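Side-chain contact in lectin CEL-I, N-acetyl-D-galactosamine-specific C-type (Cucumaria echinata, PDB 4WQQ), which binds N-acetylgalactosamine and galactose in its natural form and, as the engineered variant in this structure, recognises mannose in a calcium-containing lectin domain: residues I74-K79 and G83-T88. The protein carries 3 engineered substitutions. Sequence-based numbering, arbitrary orientation.
With CA (calcium ion), chain E.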
loop_
_atom_site.group_PDB
_atom_site.type_symbol
_atom_site.label_atom_id
_atom_site.label_comp_id
_atom_site.label_asym_id
_atom_site.label_seq_id
_atom_site.Cartn_x
_atom_site.Cartn_y
_atom_site.Cartn_z
ATOM N N ILE A 74 19.233 -1.156 10.570
ATOM C CA ILE A 74 17.844 -1.241 10.999
ATOM C C ILE A 74 17.469 0.021 11.749
ATOM O O ILE A 74 18.344 0.830 12.154
ATOM C CB ILE A 74 17.555 -2.538 11.816
ATOM C CG1 ILE A 74 18.370 -2.500 13.132
ATOM C CG2 ILE A 74 17.938 -3.746 10.996
ATOM C CD1 ILE A 74 18.298 -3.752 14.015
ATOM N N GLY A 75 16.181 0.189 12.030
ATOM C CA GLY A 75 15.696 1.432 12.588
ATOM C C GLY A 75 15.893 1.658 14.082
ATOM O O GLY A 75 15.157 2.408 14.677
ATOM N N LEU A 76 16.950 1.094 14.639
ATOM C CA LEU A 76 17.158 1.060 16.098
ATOM C C LEU A 76 18.246 2.046 16.451
ATOM O O LEU A 76 19.310 2.068 15.820
ATOM C CB LEU A 76 17.582 -0.360 16.555
ATOM C CG LEU A 76 17.537 -0.681 18.052
ATOM C CD1 LEU A 76 16.140 -0.830 18.536
ATOM C CD2 LEU A 76 18.313 -1.934 18.349
ATOM N N TYR A 77 17.946 2.924 17.413
ATOM C CA TYR A 77 18.984 3.890 17.807
ATOM C C TYR A 77 18.833 4.388 19.228
ATOM O O TYR A 77 17.712 4.371 19.806
ATOM C CB TYR A 77 19.009 5.041 16.778
ATOM C CG TYR A 77 17.895 6.102 16.785
ATOM C CD1 TYR A 77 16.559 5.805 16.821
ATOM C CD2 TYR A 77 18.239 7.461 16.704
ATOM C CE1 TYR A 77 15.573 6.809 16.823
ATOM C CE2 TYR A 77 17.262 8.460 16.663
ATOM C CZ TYR A 77 15.941 8.128 16.720
ATOM O OH TYR A 77 15.000 9.088 16.710
ATOM N N ASP A 78 19.951 4.884 19.813
ATOM C CA ASP A 78 19.886 5.437 21.172
ATOM C C ASP A 78 20.513 6.830 21.306
ATOM O O ASP A 78 21.128 7.168 22.325
ATOM C CB ASP A 78 20.500 4.455 22.171
ATOM C CG ASP A 78 22.053 4.401 22.121
ATOM O OD1 ASP A 78 22.660 4.609 21.079
ATOM O OD2 ASP A 78 22.676 4.098 23.133
ATOM N N LYS A 79 20.374 7.621 20.245
ATOM C CA LYS A 79 20.759 9.004 20.203
ATOM C C LYS A 79 20.156 9.817 21.350
ATOM O O LYS A 79 20.846 10.598 21.955
ATOM C CB LYS A 79 20.326 9.660 18.878
ATOM C CG LYS A 79 20.701 11.106 18.786
ATOM C CD LYS A 79 20.337 11.796 17.476
ATOM C CE LYS A 79 20.470 13.304 17.718
ATOM N NZ LYS A 79 20.696 14.009 16.450
ATOM N N GLY A 83 21.823 4.061 25.726
ATOM C CA GLY A 83 21.585 2.775 26.383
ATOM C C GLY A 83 20.135 2.352 26.308
ATOM O O GLY A 83 19.848 1.170 26.551
ATOM N N ASP A 84 19.246 3.234 25.883
ATOM C CA ASP A 84 17.813 2.947 25.794
ATOM C C ASP A 84 17.378 3.046 24.310
ATOM O O ASP A 84 16.931 4.082 23.840
ATOM C CB ASP A 84 17.004 3.884 26.639
ATOM C CG ASP A 84 17.191 3.681 28.118
ATOM O OD1 ASP A 84 17.623 2.574 28.546
ATOM O OD2 ASP A 84 16.837 4.647 28.872
ATOM N N PHE A 85 17.577 1.956 23.584
ATOM C CA PHE A 85 17.309 1.960 22.151
ATOM C C PHE A 85 15.831 2.063 21.881
ATOM O O PHE A 85 15.039 1.494 22.614
ATOM C CB PHE A 85 17.932 0.717 21.484
ATOM C CG PHE A 85 19.444 0.852 21.284
ATOM C CD1 PHE A 85 20.318 0.547 22.301
ATOM C CD2 PHE A 85 19.984 1.354 20.099
ATOM C CE1 PHE A 85 21.690 0.710 22.128
ATOM C CE2 PHE A 85 21.334 1.506 19.926
ATOM C CZ PHE A 85 22.205 1.210 20.974
ATOM N N ILE A 86 15.483 2.813 20.837
ATOM C CA ILE A 86 14.137 2.915 20.335
ATOM C C ILE A 86 14.117 2.627 18.806
ATOM O O ILE A 86 15.167 2.700 18.121
ATOM C CB ILE A 86 13.540 4.292 20.639
ATOM C CG1 ILE A 86 14.391 5.428 20.054
ATOM C CG2 ILE A 86 13.262 4.468 22.120
ATOM C CD1 ILE A 86 13.718 6.749 20.037
ATOM N N TRP A 87 12.903 2.309 18.289
ATOM C CA TRP A 87 12.691 2.240 16.833
ATOM C C TRP A 87 12.270 3.566 16.243
ATOM O O TRP A 87 11.392 4.236 16.826
ATOM C CB TRP A 87 11.621 1.215 16.515
ATOM C CG TRP A 87 11.953 -0.235 16.844
ATOM C CD1 TRP A 87 11.277 -1.029 17.776
ATOM C CD2 TRP A 87 12.956 -1.057 16.289
ATOM N NE1 TRP A 87 11.822 -2.248 17.812
ATOM C CE2 TRP A 87 12.860 -2.322 16.917
ATOM C CE3 TRP A 87 13.955 -0.872 15.328
ATOM C CZ2 TRP A 87 13.715 -3.391 16.614
ATOM C CZ3 TRP A 87 14.802 -1.974 15.020
ATOM C CH2 TRP A 87 14.663 -3.189 15.617
ATOM N N THR A 88 12.807 3.908 15.084
ATOM C CA THR A 88 12.435 5.135 14.409
ATOM C C THR A 88 10.951 5.201 14.050
ATOM O O THR A 88 10.416 6.305 13.991
ATOM C CB THR A 88 13.235 5.365 13.134
ATOM O OG1 THR A 88 13.094 4.242 12.252
ATOM C CG2 THR A 88 14.719 5.609 13.446
HETATM CA CA CA E . 24.927 4.358 22.176
HETATM O O HOH W 1 25.110 2.035 22.471
#
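Calcium site 1 of the lectin domain sits at the turn end of this contact, where D78 meets G83 and F85. The D78 carboxylate grips the ion with both oxygens, OD1 and OD2 each 2.5 Å from the calcium. OD2 also accepts a nearly straight hydrogen bond, 2.7 Å from G83 N, through its anti lone pair. The carboxylate is thus tied to the metal and to the backbone across the turn. Its plane lies almost parallel to the F85 ring, 10° apart, and the two are stacked. D78 CB stands over the middle of the same face, 3.6 Å from the ring centroid. A chi1 of 75° places CG between the D78 backbone N and carbonyl carbon, from where the carboxylate extends over the ring. E82, N105, D111 and the carbonyl of E110 complete the protein ligands of this calcium.

Strands 71-77 and 86-87 form an antiparallel beta hairpin of the C-type lectin fold, and the two segments lie on its arms. Y77 and I86 form a hydrogen-bonded pair: Y77 N donates to I86 O and I86 N to Y77 O. L76 and W87 form the adjacent non-hydrogen-bonded pair. Beyond it, T88 N donates to G75 O at 2.8 Å.

L76 lies between the side chains of W87 and F85, touching both. Its CD1 points onto the six-membered ring of W87, 3.7 Å from the centroid and almost on the normal. Its CG packs against F85 CB at 3.7 Å. I74 CD1 reaches the edge of the W87 ring. W98 touches both L76 and F85.

On the other sheet face, Y77 CE1 lies 3.7 Å from I86 CG1 and equally close to T88 CG2. The Y77 ring also stacks with W25, and T88 OG1 is hydrogen-bonded to D45.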